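Local coordinates for 2-Cys Peroxiredoxin (Plasmodium vivax SaI-1, PDB 2I81), which probably reduces hydrogen peroxide and organic hydroperoxides through a reactive cysteine thiol, as other typical 2-Cys peroxiredoxins do, at residues I174-Q179 / W192-V197. Numbering follows the deposited sequence.
Sequences IIDAIQ and WQKGKV
At Asp176 and Ala177 the helix spanning 168-184 passes beside the irregular chain of 192-197, Asp176 pointing at it, with the CA atoms of Ala177 and Trp192 7.2 Å apart and no hydrogen bond joining the two segments. The pairing illustrates how the C-terminal arm of a peroxiredoxin, an extension of the thioredoxin-like fold, can fold back on the last long helix through one large aromatic and one long lysine. The benzo part of the Trp192 indole leans obliquely on the helix backbone, CZ3 reaching 3.5 Å from Ala177 CA, while CE3 packs 3.9 Å from the Ala177 methyl, CB. With CG anti to the Trp192 backbone N (chi1 -178°), the indole reaches across to the helix, where the ring of His180, three residues beyond Ala177, meets it with the planes at about 50°. Arg173 NH1 donates a hydrogen bond to Trp192 O. Ile164 of a second subunit packs on Ala177 too, placing this contact beside a subunit interface. Nearer solvent, the extended Lys194 chain crosses the Asp176 side chain at about a right angle, Lys194 CD lying 3.8 Å from Asp176 CG. Asp176 OD1 has its stronger partner in Arg85; the salt bridge from Lys194 NZ to that same oxygen is long, at 3.8 Å.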
loop_
_atom_site.group_PDB
_atom_site.type_symbol
_atom_site.label_atom_id
_atom_site.label_comp_id
_atom_site.label_asym_id
_atom_site.label_seq_id
_atom_site.Cartn_x
_atom_site.Cartn_y
_atom_site.Cartn_z
ATOM N N ILE A 174 44.714 13.056 -11.953
ATOM C CA ILE A 174 43.576 12.157 -12.169
ATOM C C ILE A 174 43.154 12.159 -13.641
ATOM O O ILE A 174 42.969 11.097 -14.239
ATOM C CB ILE A 174 42.370 12.529 -11.247
ATOM C CG1 ILE A 174 42.696 12.269 -9.766
ATOM C CG2 ILE A 174 41.095 11.796 -11.665
ATOM C CD1 ILE A 174 43.013 10.815 -9.400
ATOM N N ILE A 175 43.015 13.359 -14.210
ATOM C CA ILE A 175 42.689 13.537 -15.629
ATOM C C ILE A 175 43.744 12.864 -16.509
ATOM O O ILE A 175 43.405 12.161 -17.464
ATOM C CB ILE A 175 42.556 15.041 -16.014
ATOM C CG1 ILE A 175 41.372 15.687 -15.284
ATOM C CG2 ILE A 175 42.376 15.208 -17.526
ATOM C CD1 ILE A 175 41.429 17.207 -15.222
ATOM N N ASP A 176 45.015 13.073 -16.168
ATOM C CA ASP A 176 46.131 12.456 -16.882
ATOM C C ASP A 176 46.088 10.929 -16.824
ATOM O O ASP A 176 46.353 10.265 -17.826
ATOM C CB ASP A 176 47.472 12.968 -16.343
ATOM C CG ASP A 176 47.803 14.373 -16.823
ATOM O OD1 ASP A 176 47.218 14.826 -17.831
ATOM O OD2 ASP A 176 48.660 15.026 -16.191
ATOM N N ALA A 177 45.751 10.387 -15.655
ATOM C CA ALA A 177 45.678 8.938 -15.453
ATOM C C ALA A 177 44.541 8.293 -16.245
ATOM O O ALA A 177 44.715 7.221 -16.829
ATOM C CB ALA A 177 45.551 8.611 -13.969
ATOM N N ILE A 178 43.385 8.956 -16.256
ATOM C CA ILE A 178 42.206 8.485 -16.988
ATOM C C ILE A 178 42.447 8.509 -18.496
ATOM O O ILE A 178 42.114 7.551 -19.201
ATOM C CB ILE A 178 40.940 9.308 -16.622
ATOM C CG1 ILE A 178 40.540 9.030 -15.171
ATOM C CG2 ILE A 178 39.768 8.971 -17.555
ATOM C CD1 ILE A 178 39.666 10.080 -14.549
ATOM N N GLN A 179 43.037 9.601 -18.977
ATOM C CA GLN A 179 43.334 9.760 -20.398
ATOM C C GLN A 179 44.444 8.819 -20.861
ATOM O O GLN A 179 44.462 8.399 -22.023
ATOM C CB GLN A 179 43.667 11.219 -20.723
ATOM C CG GLN A 179 42.458 12.143 -20.606
ATOM C CD GLN A 179 42.771 13.599 -20.893
ATOM O OE1 GLN A 179 43.924 14.031 -20.840
ATOM N NE2 GLN A 179 41.734 14.370 -21.194
ATOM N N TRP A 192 50.788 7.521 -9.733
ATOM C CA TRP A 192 51.231 7.641 -11.126
ATOM C C TRP A 192 51.220 9.080 -11.656
ATOM O O TRP A 192 50.206 9.772 -11.560
ATOM C CB TRP A 192 50.373 6.742 -12.026
ATOM C CG TRP A 192 50.777 6.753 -13.472
ATOM C CD1 TRP A 192 51.669 5.917 -14.077
ATOM C CD2 TRP A 192 50.299 7.638 -14.496
ATOM N NE1 TRP A 192 51.781 6.225 -15.411
ATOM C CE2 TRP A 192 50.951 7.277 -15.696
ATOM C CE3 TRP A 192 49.386 8.702 -14.516
ATOM C CZ2 TRP A 192 50.722 7.944 -16.904
ATOM C CZ3 TRP A 192 49.160 9.365 -15.718
ATOM C CH2 TRP A 192 49.824 8.980 -16.894
ATOM N N GLN A 193 52.352 9.518 -12.210
ATOM C CA GLN A 193 52.421 10.772 -12.969
ATOM C C GLN A 193 52.705 10.462 -14.430
ATOM O O GLN A 193 52.973 9.316 -14.792
ATOM C CB GLN A 193 53.556 11.685 -12.479
ATOM C CG GLN A 193 53.875 11.650 -10.998
ATOM C CD GLN A 193 52.838 12.352 -10.150
ATOM O OE1 GLN A 193 52.221 13.333 -10.572
ATOM N NE2 GLN A 193 52.644 11.853 -8.934
ATOM N N LYS A 194 52.656 11.498 -15.262
ATOM C CA LYS A 194 53.317 11.462 -16.557
ATOM C C LYS A 194 54.773 11.860 -16.325
ATOM O O LYS A 194 55.038 12.862 -15.654
ATOM C CB LYS A 194 52.680 12.460 -17.521
ATOM C CG LYS A 194 51.230 12.162 -17.874
ATOM C CD LYS A 194 50.755 13.130 -18.940
ATOM C CE LYS A 194 49.600 12.534 -19.743
ATOM N NZ LYS A 194 49.118 13.479 -20.787
ATOM N N GLY A 195 55.726 11.089 -16.848
ATOM C CA GLY A 195 55.464 9.820 -17.505
ATOM C C GLY A 195 56.086 8.706 -16.691
ATOM O O GLY A 195 57.088 8.109 -17.097
ATOM N N LYS A 196 55.502 8.448 -15.521
ATOM C CA LYS A 196 55.891 7.307 -14.698
ATOM C C LYS A 196 55.411 6.015 -15.356
ATOM O O LYS A 196 54.550 6.042 -16.243
ATOM C CB LYS A 196 55.332 7.438 -13.276
ATOM C CG LYS A 196 56.153 8.353 -12.366
ATOM C CD LYS A 196 55.600 8.426 -10.940
ATOM C CE LYS A 196 55.999 7.220 -10.090
ATOM N NZ LYS A 196 55.023 6.082 -10.211
ATOM N N VAL A 197 55.973 4.889 -14.926
ATOM C CA VAL A 197 55.683 3.593 -15.540
ATOM C C VAL A 197 54.275 3.081 -15.202
ATOM O O VAL A 197 53.886 3.013 -14.034
ATOM C CB VAL A 197 56.795 2.537 -15.223
ATOM C CG1 VAL A 197 57.009 2.371 -13.717
ATOM C CG2 VAL A 197 56.506 1.196 -15.899
#